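Local structure of protein B (Streptococcus agalactiae, 5H6I) at residues Y177-L182 with Q228-E233; K181-I186 with G218-P223; N207-A212 with A239-A244. The protein permeabilises membranes as a secreted pore-forming toxin, the CAMP factor, and binds the Fc part of IgG. All coordinates share one frame; numbering follows the deposited sequence.

Contact 1. Residues Y177-L182 with Q228-E233; sequences YTKSKL and QQVDQE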
loop_
_atom_site.group_PDB
_atom_site.type_symbol
_atom_site.label_atom_id
_atom_site.label_comp_id
_atom_site.label_asym_id
_atom_site.label_seq_id
_atom_site.Cartn_x
_atom_site.Cartn_y
_atom_site.Cartn_z
ATOM N N TYR A 177 5.193 1.978 9.440
ATOM C CA TYR A 177 4.716 0.631 9.147
ATOM C C TYR A 177 4.386 -0.134 10.423
ATOM O O TYR A 177 3.481 -0.976 10.421
ATOM C CB TYR A 177 5.757 -0.121 8.317
ATOM C CG TYR A 177 6.271 0.684 7.145
ATOM C CD1 TYR A 177 5.595 0.688 5.931
ATOM C CD2 TYR A 177 7.421 1.454 7.256
ATOM C CE1 TYR A 177 6.056 1.428 4.860
ATOM C CE2 TYR A 177 7.888 2.199 6.191
ATOM C CZ TYR A 177 7.201 2.183 4.995
ATOM O OH TYR A 177 7.664 2.922 3.930
ATOM N N THR A 178 5.102 0.145 11.516
ATOM C CA THR A 178 4.767 -0.471 12.795
ATOM C C THR A 178 3.398 -0.011 13.280
ATOM O O THR A 178 2.624 -0.804 13.827
ATOM C CB THR A 178 5.839 -0.142 13.836
ATOM O OG1 THR A 178 7.137 -0.396 13.286
ATOM C CG2 THR A 178 5.648 -0.989 15.086
ATOM N N LYS A 179 3.080 1.267 13.079
ATOM C CA LYS A 179 1.806 1.827 13.506
ATOM C C LYS A 179 0.658 1.483 12.566
ATOM O O LYS A 179 -0.477 1.894 12.829
ATOM C CB LYS A 179 1.926 3.346 13.644
ATOM C CG LYS A 179 2.906 3.784 14.717
ATOM C CD LYS A 179 3.155 5.278 14.659
ATOM C CE LYS A 179 4.006 5.738 15.829
ATOM N NZ LYS A 179 4.262 7.203 15.786
ATOM N N SER A 180 0.922 0.748 11.483
ATOM C CA SER A 180 -0.158 0.335 10.593
ATOM C C SER A 180 -1.120 -0.609 11.300
ATOM O O SER A 180 -2.332 -0.573 11.055
ATOM C CB SER A 180 0.419 -0.322 9.339
ATOM O OG SER A 180 -0.611 -0.690 8.437
ATOM N N LYS A 181 -0.601 -1.462 12.188
ATOM C CA LYS A 181 -1.467 -2.373 12.930
ATOM C C LYS A 181 -2.316 -1.618 13.945
ATOM O O LYS A 181 -3.499 -1.927 14.124
ATOM C CB LYS A 181 -0.631 -3.450 13.623
ATOM C CG LYS A 181 0.558 -3.940 12.812
ATOM C CD LYS A 181 0.125 -4.526 11.476
ATOM C CE LYS A 181 1.308 -4.662 10.531
ATOM N NZ LYS A 181 2.094 -3.400 10.450
ATOM N N LEU A 182 -1.726 -0.629 14.623
ATOM C CA LEU A 182 -2.500 0.208 15.533
ATOM C C LEU A 182 -3.545 1.014 14.772
ATOM O O LEU A 182 -4.675 1.186 15.245
ATOM C CB LEU A 182 -1.563 1.129 16.317
ATOM C CG LEU A 182 -2.121 2.365 17.032
ATOM C CD1 LEU A 182 -3.240 2.003 18.005
ATOM C CD2 LEU A 182 -1.002 3.109 17.750
ATOM N N GLN A 228 7.490 -1.522 21.271
ATOM C CA GLN A 228 6.788 -2.086 22.419
ATOM C C GLN A 228 5.554 -1.261 22.768
ATOM O O GLN A 228 4.461 -1.809 22.951
ATOM C CB GLN A 228 7.733 -2.172 23.617
ATOM C CG GLN A 228 8.246 -3.568 23.911
ATOM C CD GLN A 228 8.585 -3.763 25.374
ATOM O OE1 GLN A 228 7.837 -4.396 26.118
ATOM N NE2 GLN A 228 9.717 -3.211 25.797
ATOM N N GLN A 229 5.712 0.063 22.858
ATOM C CA GLN A 229 4.595 0.922 23.241
ATOM C C GLN A 229 3.446 0.837 22.245
ATOM O O GLN A 229 2.285 1.038 22.621
ATOM C CB GLN A 229 5.069 2.369 23.381
ATOM C CG GLN A 229 5.976 2.611 24.575
ATOM C CD GLN A 229 6.650 3.968 24.525
ATOM O OE1 GLN A 229 7.543 4.200 23.712
ATOM N NE2 GLN A 229 6.224 4.873 25.399
ATOM N N VAL A 230 3.744 0.546 20.978
ATOM C CA VAL A 230 2.681 0.362 19.995
ATOM C C VAL A 230 1.952 -0.952 20.243
ATOM O O VAL A 230 0.725 -1.035 20.102
ATOM C CB VAL A 230 3.258 0.441 18.568
ATOM C CG1 VAL A 230 2.250 -0.068 17.547
ATOM C CG2 VAL A 230 3.672 1.869 18.245
ATOM N N ASP A 231 2.689 -1.994 20.637
ATOM C CA ASP A 231 2.060 -3.280 20.930
ATOM C C ASP A 231 1.156 -3.190 22.154
ATOM O O ASP A 231 0.047 -3.737 22.154
ATOM C CB ASP A 231 3.130 -4.352 21.134
ATOM C CG ASP A 231 3.473 -5.088 19.851
ATOM O OD1 ASP A 231 2.601 -5.176 18.961
ATOM O OD2 ASP A 231 4.616 -5.580 19.734
ATOM N N GLN A 232 1.611 -2.505 23.208
ATOM C CA GLN A 232 0.797 -2.381 24.414
ATOM C C GLN A 232 -0.430 -1.512 24.167
ATOM O O GLN A 232 -1.502 -1.770 24.727
ATOM C CB GLN A 232 1.633 -1.812 25.561
ATOM C CG GLN A 232 3.029 -2.399 25.669
ATOM C CD GLN A 232 3.840 -1.778 26.790
ATOM O OE1 GLN A 232 3.920 -2.324 27.890
ATOM N NE2 GLN A 232 4.441 -0.624 26.517
ATOM N N GLU A 233 -0.293 -0.476 23.335
ATOM C CA GLU A 233 -1.444 0.360 23.011
ATOM C C GLU A 233 -2.511 -0.426 22.260
ATOM O O GLU A 233 -3.708 -0.165 22.431
ATOM C CB GLU A 233 -1.001 1.573 22.192
ATOM C CG GLU A 233 -2.065 2.651 22.054
ATOM C CD GLU A 233 -2.499 3.211 23.394
ATOM O OE1 GLU A 233 -1.638 3.345 24.290
ATOM O OE2 GLU A 233 -3.701 3.515 23.554
#
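Val230 holds CG1 anti to its backbone N (chi1 167°) and CG2 anti to its carbonyl carbon, and with this fork CG1 faces Thr178 and Leu182 while CG2 faces Lys179. Leu182, with CG likewise anti to N (chi1 163°), sends its chain toward the helix that carries Val230. CG1 of Val230 lies against the backbone and side chains of Thr178 and Leu182: its closest contact there is the backbone Thr178 O, at 3.8 Å, and it stands 4.2 Å from Leu182 CB. The other methyl, Val230 CG2, meets Lys179 CG at 4.1 Å. Here the two side chains cross at about a right angle, so the valine touches the lysine near its root while the extended chain beyond CG carries the ammonium group away from it. That ammonium is probably hydrogen-bonded to Gln220 O; its approach to Asn222 O is modelled so short that the detail is doubtful. One turn further along, Leu182 CD1 touches Glu233 CG at 4.3 Å, an aliphatic meeting; the carboxylate of Glu233 turns away from this segment and hydrogen-bonds through OE2 to His215 ND1. Thr178 OG1 is likewise engaged on its own side, with Thr175 OG1. The side chains thus meet through aliphatic carbons, while their polar ends have partners elsewhere. Leu182 also packs on Ala216 and Ile234, which places it among all three C-terminal helices. Val230 and Leu182 form part of the apolar core of the C-terminal three-helix bundle of the CAMP factor.

Contact 2. Residues K181-I186 with G218-P223; sequences KLDKEI and GVQLNP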
loop_
_atom_site.group_PDB
_atom_site.type_symbol
_atom_site.label_atom_id
_atom_site.label_comp_id
_atom_site.label_asym_id
_atom_site.label_seq_id
_atom_site.Cartn_x
_atom_site.Cartn_y
_atom_site.Cartn_z
ATOM N N LYS A 181 -0.601 -1.462 12.188
ATOM C CA LYS A 181 -1.467 -2.373 12.930
ATOM C C LYS A 181 -2.316 -1.618 13.945
ATOM O O LYS A 181 -3.499 -1.927 14.124
ATOM C CB LYS A 181 -0.631 -3.450 13.623
ATOM C CG LYS A 181 0.558 -3.940 12.812
ATOM C CD LYS A 181 0.125 -4.526 11.476
ATOM C CE LYS A 181 1.308 -4.662 10.531
ATOM N NZ LYS A 181 2.094 -3.400 10.450
ATOM N N LEU A 182 -1.726 -0.629 14.623
ATOM C CA LEU A 182 -2.500 0.208 15.533
ATOM C C LEU A 182 -3.545 1.014 14.772
ATOM O O LEU A 182 -4.675 1.186 15.245
ATOM C CB LEU A 182 -1.563 1.129 16.317
ATOM C CG LEU A 182 -2.121 2.365 17.032
ATOM C CD1 LEU A 182 -3.240 2.003 18.005
ATOM C CD2 LEU A 182 -1.002 3.109 17.750
ATOM N N ASP A 183 -3.186 1.509 13.585
ATOM C CA ASP A 183 -4.147 2.236 12.763
ATOM C C ASP A 183 -5.328 1.351 12.386
ATOM O O ASP A 183 -6.484 1.783 12.451
ATOM C CB ASP A 183 -3.460 2.777 11.509
ATOM C CG ASP A 183 -4.275 3.850 10.814
ATOM O OD1 ASP A 183 -5.332 3.517 10.238
ATOM O OD2 ASP A 183 -3.858 5.026 10.846
ATOM N N LYS A 184 -5.056 0.105 11.991
ATOM C CA LYS A 184 -6.139 -0.817 11.669
ATOM C C LYS A 184 -6.935 -1.201 12.909
ATOM O O LYS A 184 -8.140 -1.459 12.815
ATOM C CB LYS A 184 -5.581 -2.067 10.988
ATOM C CG LYS A 184 -6.365 -2.509 9.764
ATOM C CD LYS A 184 -6.363 -1.435 8.688
ATOM C CE LYS A 184 -6.925 -1.963 7.377
ATOM N NZ LYS A 184 -8.333 -2.431 7.523
ATOM N N GLU A 185 -6.285 -1.242 14.075
ATOM C CA GLU A 185 -6.999 -1.572 15.303
ATOM C C GLU A 185 -7.908 -0.434 15.747
ATOM O O GLU A 185 -8.960 -0.681 16.346
ATOM C CB GLU A 185 -6.006 -1.923 16.412
ATOM C CG GLU A 185 -6.627 -2.662 17.588
ATOM C CD GLU A 185 -7.262 -3.980 17.181
ATOM O OE1 GLU A 185 -6.718 -4.652 16.278
ATOM O OE2 GLU A 185 -8.305 -4.343 17.763
ATOM N N ILE A 186 -7.524 0.812 15.464
ATOM C CA ILE A 186 -8.374 1.947 15.807
ATOM C C ILE A 186 -9.657 1.915 14.987
ATOM O O ILE A 186 -10.756 2.121 15.517
ATOM C CB ILE A 186 -7.605 3.266 15.612
ATOM C CG1 ILE A 186 -6.533 3.419 16.692
ATOM C CG2 ILE A 186 -8.559 4.453 15.625
ATOM C CD1 ILE A 186 -5.656 4.638 16.513
ATOM N N GLY A 218 -3.261 9.323 19.891
ATOM C CA GLY A 218 -2.113 10.068 20.382
ATOM C C GLY A 218 -0.832 9.259 20.337
ATOM O O GLY A 218 0.243 9.797 20.057
ATOM N N VAL A 219 -0.925 7.956 20.612
ATOM C CA VAL A 219 0.243 7.089 20.495
ATOM C C VAL A 219 0.662 6.959 19.037
ATOM O O VAL A 219 1.857 6.971 18.715
ATOM C CB VAL A 219 -0.049 5.717 21.129
ATOM C CG1 VAL A 219 1.026 4.708 20.751
ATOM C CG2 VAL A 219 -0.156 5.845 22.641
ATOM N N GLN A 220 -0.313 6.843 18.131
ATOM C CA GLN A 220 -0.003 6.751 16.709
ATOM C C GLN A 220 0.661 8.024 16.195
ATOM O O GLN A 220 1.540 7.960 15.329
ATOM C CB GLN A 220 -1.279 6.450 15.919
ATOM C CG GLN A 220 -1.177 6.704 14.423
ATOM C CD GLN A 220 -2.318 6.074 13.648
ATOM O OE1 GLN A 220 -2.868 5.050 14.053
ATOM N NE2 GLN A 220 -2.681 6.685 12.527
ATOM N N LEU A 221 0.268 9.182 16.722
ATOM C CA LEU A 221 0.849 10.450 16.302
ATOM C C LEU A 221 2.154 10.775 17.016
ATOM O O LEU A 221 2.787 11.783 16.685
ATOM C CB LEU A 221 -0.154 11.586 16.525
ATOM C CG LEU A 221 -1.418 11.548 15.664
ATOM C CD1 LEU A 221 -2.501 12.432 16.264
ATOM C CD2 LEU A 221 -1.111 11.967 14.235
ATOM N N ASN A 222 2.570 9.954 17.979
ATOM C CA ASN A 222 3.805 10.184 18.717
ATOM C C ASN A 222 4.987 9.630 17.930
ATOM O O ASN A 222 5.077 8.414 17.719
ATOM C CB ASN A 222 3.725 9.536 20.103
ATOM C CG ASN A 222 4.827 10.007 21.037
ATOM O OD1 ASN A 222 5.854 10.527 20.603
ATOM N ND2 ASN A 222 4.614 9.820 22.335
ATOM N N PRO A 223 5.909 10.483 17.477
ATOM C CA PRO A 223 7.072 9.988 16.727
ATOM C C PRO A 223 8.129 9.323 17.593
ATOM O O PRO A 223 9.118 8.820 17.047
ATOM C CB PRO A 223 7.633 11.261 16.065
ATOM C CG PRO A 223 6.582 12.327 16.268
ATOM C CD PRO A 223 5.876 11.952 17.526
#
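Gln220 runs its extended side chain alongside Asp183, crossing it at a slant, with the amide and carboxylate planes 31° apart. Its NE2 gives a hydrogen bond of 2.6 Å to Asp183 OD2. The bond is bent, 143° at the hydrogen, and it meets the anti side of that oxygen, 24° out of the carboxylate plane. The other amide atom, Gln220 OE1, turns back toward the helix: it comes within 3.3 Å of Asp183 CA and 3.7 Å of Ile186 CD1, in van der Waals contact with both. This joins helix 179-196 to helix 203-220, two members of the C-terminal three-helix bundle, with the polar pair toward the margin and the apolar groups further in. Leu182 fills the inner part. Its CD2 branch packs against the root of the glutamine, 3.8 Å from Gln220 CB, and also against Val219 CG1 at 4.0 Å. Since Val219 carries CG1 anti to its backbone N, this methyl is the one presented to the leucine. Ile186 continues the apolar row onto Ile213, Ala216 and Val217, while Val219 also touches Glu233 of helix 227-245.

Contact 3. Residues N207-A212 with A239-A244; sequences NTLNKA and AALQTA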
loop_
_atom_site.group_PDB
_atom_site.type_symbol
_atom_site.label_atom_id
_atom_site.label_comp_id
_atom_site.label_asym_id
_atom_site.label_seq_id
_atom_site.Cartn_x
_atom_site.Cartn_y
_atom_site.Cartn_z
ATOM N N ASN A 207 -18.582 6.828 26.087
ATOM C CA ASN A 207 -17.631 7.908 26.333
ATOM C C ASN A 207 -16.271 7.368 26.757
ATOM O O ASN A 207 -15.233 7.861 26.301
ATOM C CB ASN A 207 -18.185 8.860 27.392
ATOM C CG ASN A 207 -17.562 10.240 27.322
ATOM O OD1 ASN A 207 -16.626 10.474 26.559
ATOM N ND2 ASN A 207 -18.080 11.163 28.123
ATOM N N THR A 208 -16.253 6.355 27.629
ATOM C CA THR A 208 -14.982 5.807 28.093
ATOM C C THR A 208 -14.247 5.085 26.970
ATOM O O THR A 208 -13.015 5.145 26.889
ATOM C CB THR A 208 -15.209 4.864 29.276
ATOM O OG1 THR A 208 -16.169 3.863 28.918
ATOM C CG2 THR A 208 -15.708 5.639 30.489
ATOM N N LEU A 209 -14.984 4.395 26.095
ATOM C CA LEU A 209 -14.344 3.731 24.963
ATOM C C LEU A 209 -13.786 4.749 23.977
ATOM O O LEU A 209 -12.704 4.547 23.411
ATOM C CB LEU A 209 -15.336 2.797 24.270
ATOM C CG LEU A 209 -14.845 2.109 22.993
ATOM C CD1 LEU A 209 -13.535 1.371 23.240
ATOM C CD2 LEU A 209 -15.904 1.161 22.449
ATOM N N ASN A 210 -14.507 5.851 23.760
ATOM C CA ASN A 210 -14.009 6.904 22.885
ATOM C C ASN A 210 -12.777 7.593 23.457
ATOM O O ASN A 210 -11.993 8.167 22.692
ATOM C CB ASN A 210 -15.113 7.929 22.623
ATOM C CG ASN A 210 -15.719 7.789 21.243
ATOM O OD1 ASN A 210 -15.729 6.703 20.667
ATOM N ND2 ASN A 210 -16.231 8.890 20.706
ATOM N N LYS A 211 -12.586 7.549 24.778
ATOM C CA LYS A 211 -11.369 8.101 25.364
ATOM C C LYS A 211 -10.156 7.247 25.018
ATOM O O LYS A 211 -9.071 7.777 24.750
ATOM C CB LYS A 211 -11.520 8.226 26.881
ATOM C CG LYS A 211 -12.447 9.344 27.332
ATOM C CD LYS A 211 -12.738 9.246 28.822
ATOM C CE LYS A 211 -13.745 10.294 29.266
ATOM N NZ LYS A 211 -14.140 10.108 30.689
ATOM N N ALA A 212 -10.322 5.923 25.016
ATOM C CA ALA A 212 -9.209 5.041 24.687
ATOM C C ALA A 212 -8.879 5.080 23.201
ATOM O O ALA A 212 -7.713 4.924 22.823
ATOM C CB ALA A 212 -9.526 3.612 25.122
ATOM N N ALA A 239 -8.426 -4.089 25.192
ATOM C CA ALA A 239 -9.002 -4.275 26.518
ATOM C C ALA A 239 -10.101 -3.259 26.796
ATOM O O ALA A 239 -11.063 -3.565 27.509
ATOM C CB ALA A 239 -7.912 -4.186 27.585
ATOM N N ALA A 240 -9.975 -2.047 26.248
ATOM C CA ALA A 240 -11.019 -1.046 26.430
ATOM C C ALA A 240 -12.265 -1.382 25.624
ATOM O O ALA A 240 -13.373 -0.987 26.004
ATOM C CB ALA A 240 -10.494 0.335 26.048
ATOM N N LEU A 241 -12.107 -2.101 24.509
ATOM C CA LEU A 241 -13.273 -2.522 23.740
ATOM C C LEU A 241 -14.034 -3.628 24.458
ATOM O O LEU A 241 -15.267 -3.594 24.532
ATOM C CB LEU A 241 -12.847 -2.978 22.345
ATOM C CG LEU A 241 -13.970 -3.494 21.443
ATOM C CD1 LEU A 241 -15.043 -2.431 21.260
ATOM C CD2 LEU A 241 -13.418 -3.941 20.099
ATOM N N GLN A 242 -13.316 -4.617 24.999
ATOM C CA GLN A 242 -13.974 -5.671 25.764
ATOM C C GLN A 242 -14.555 -5.136 27.065
ATOM O O GLN A 242 -15.533 -5.690 27.580
ATOM C CB GLN A 242 -12.993 -6.810 26.044
ATOM C CG GLN A 242 -13.101 -7.972 25.068
ATOM C CD GLN A 242 -13.229 -7.514 23.627
ATOM O OE1 GLN A 242 -14.287 -7.651 23.011
ATOM N NE2 GLN A 242 -12.149 -6.968 23.080
ATOM N N THR A 243 -13.968 -4.068 27.611
ATOM C CA THR A 243 -14.568 -3.403 28.763
ATOM C C THR A 243 -15.914 -2.793 28.396
ATOM O O THR A 243 -16.881 -2.891 29.161
ATOM C CB THR A 243 -13.618 -2.331 29.301
ATOM O OG1 THR A 243 -12.497 -2.957 29.937
ATOM C CG2 THR A 243 -14.329 -1.432 30.306
ATOM N N ALA A 244 -16.000 -2.172 27.218
ATOM C CA ALA A 244 -17.255 -1.583 26.771
ATOM C C ALA A 244 -18.263 -2.631 26.318
ATOM O O ALA A 244 -19.454 -2.321 26.212
ATOM C CB ALA A 244 -16.995 -0.590 25.637
#
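Helices 207-212 and 239-244 run antiparallel, their axes 9.3 Å apart at closest approach and their directions 173° from each other, with Leu209 and Ala240 forming the nearest CA pair at 6.0 Å. Leu209 does most of the filling. Its CG stands anti to the backbone N (chi1 175°), which carries both methyls across to the facing helix. There they divide: CD1 settles over the backbone, 3.6 Å from Ala240 O, while CD2 touches two side chains, 3.8 Å from Ala244 CB and 3.9 Å from Leu241 CD1. The two leucines meet obliquely through these single branches. One turn further along helix 203-220, Ala212 CB comes methyl to methyl against Ala240 CB at 3.5 Å, where small residues on both helices bring the surfaces close. On the second segment Thr243 OG1 hydrogen-bonds within its own helix, back to Ala239 O at 2.9 Å, and because the backbone Thr243 N reaches the same oxygen from the opposite face of its plane, that carbonyl is gripped twice. Leu209 and Leu241 both continue onto Thr189 of helix 179-196, which closes the third side. Leucine and alanine packing between nearly antiparallel helices in this way is characteristic of an up-and-down helical bundle, here the three-helix C-terminal bundle of the CAMP factor.

Overall arrangement
After the five helices between residues 35 and 163, the chain enters helix 179-196, whose N-terminal part serves contacts 1 and 2 alike through the shared Lys181 and Leu182. Contact 2 closes the shorter of these two loops, when helix 203-220 returns to helix 179-196; contact 1 closes the longer one after the next turn, from helix 227-245. Contact 2 therefore lies inside the loop closed by contact 1, apart from the shared Lys181 and Leu182, and their centres are about 6 Å apart. Contact 3 crosses both in sequence and lies about 16 to 18 Å away, centre to centre, pairing helices 203-220 and 227-245. Together the contacts tie all three C-terminal helices pairwise.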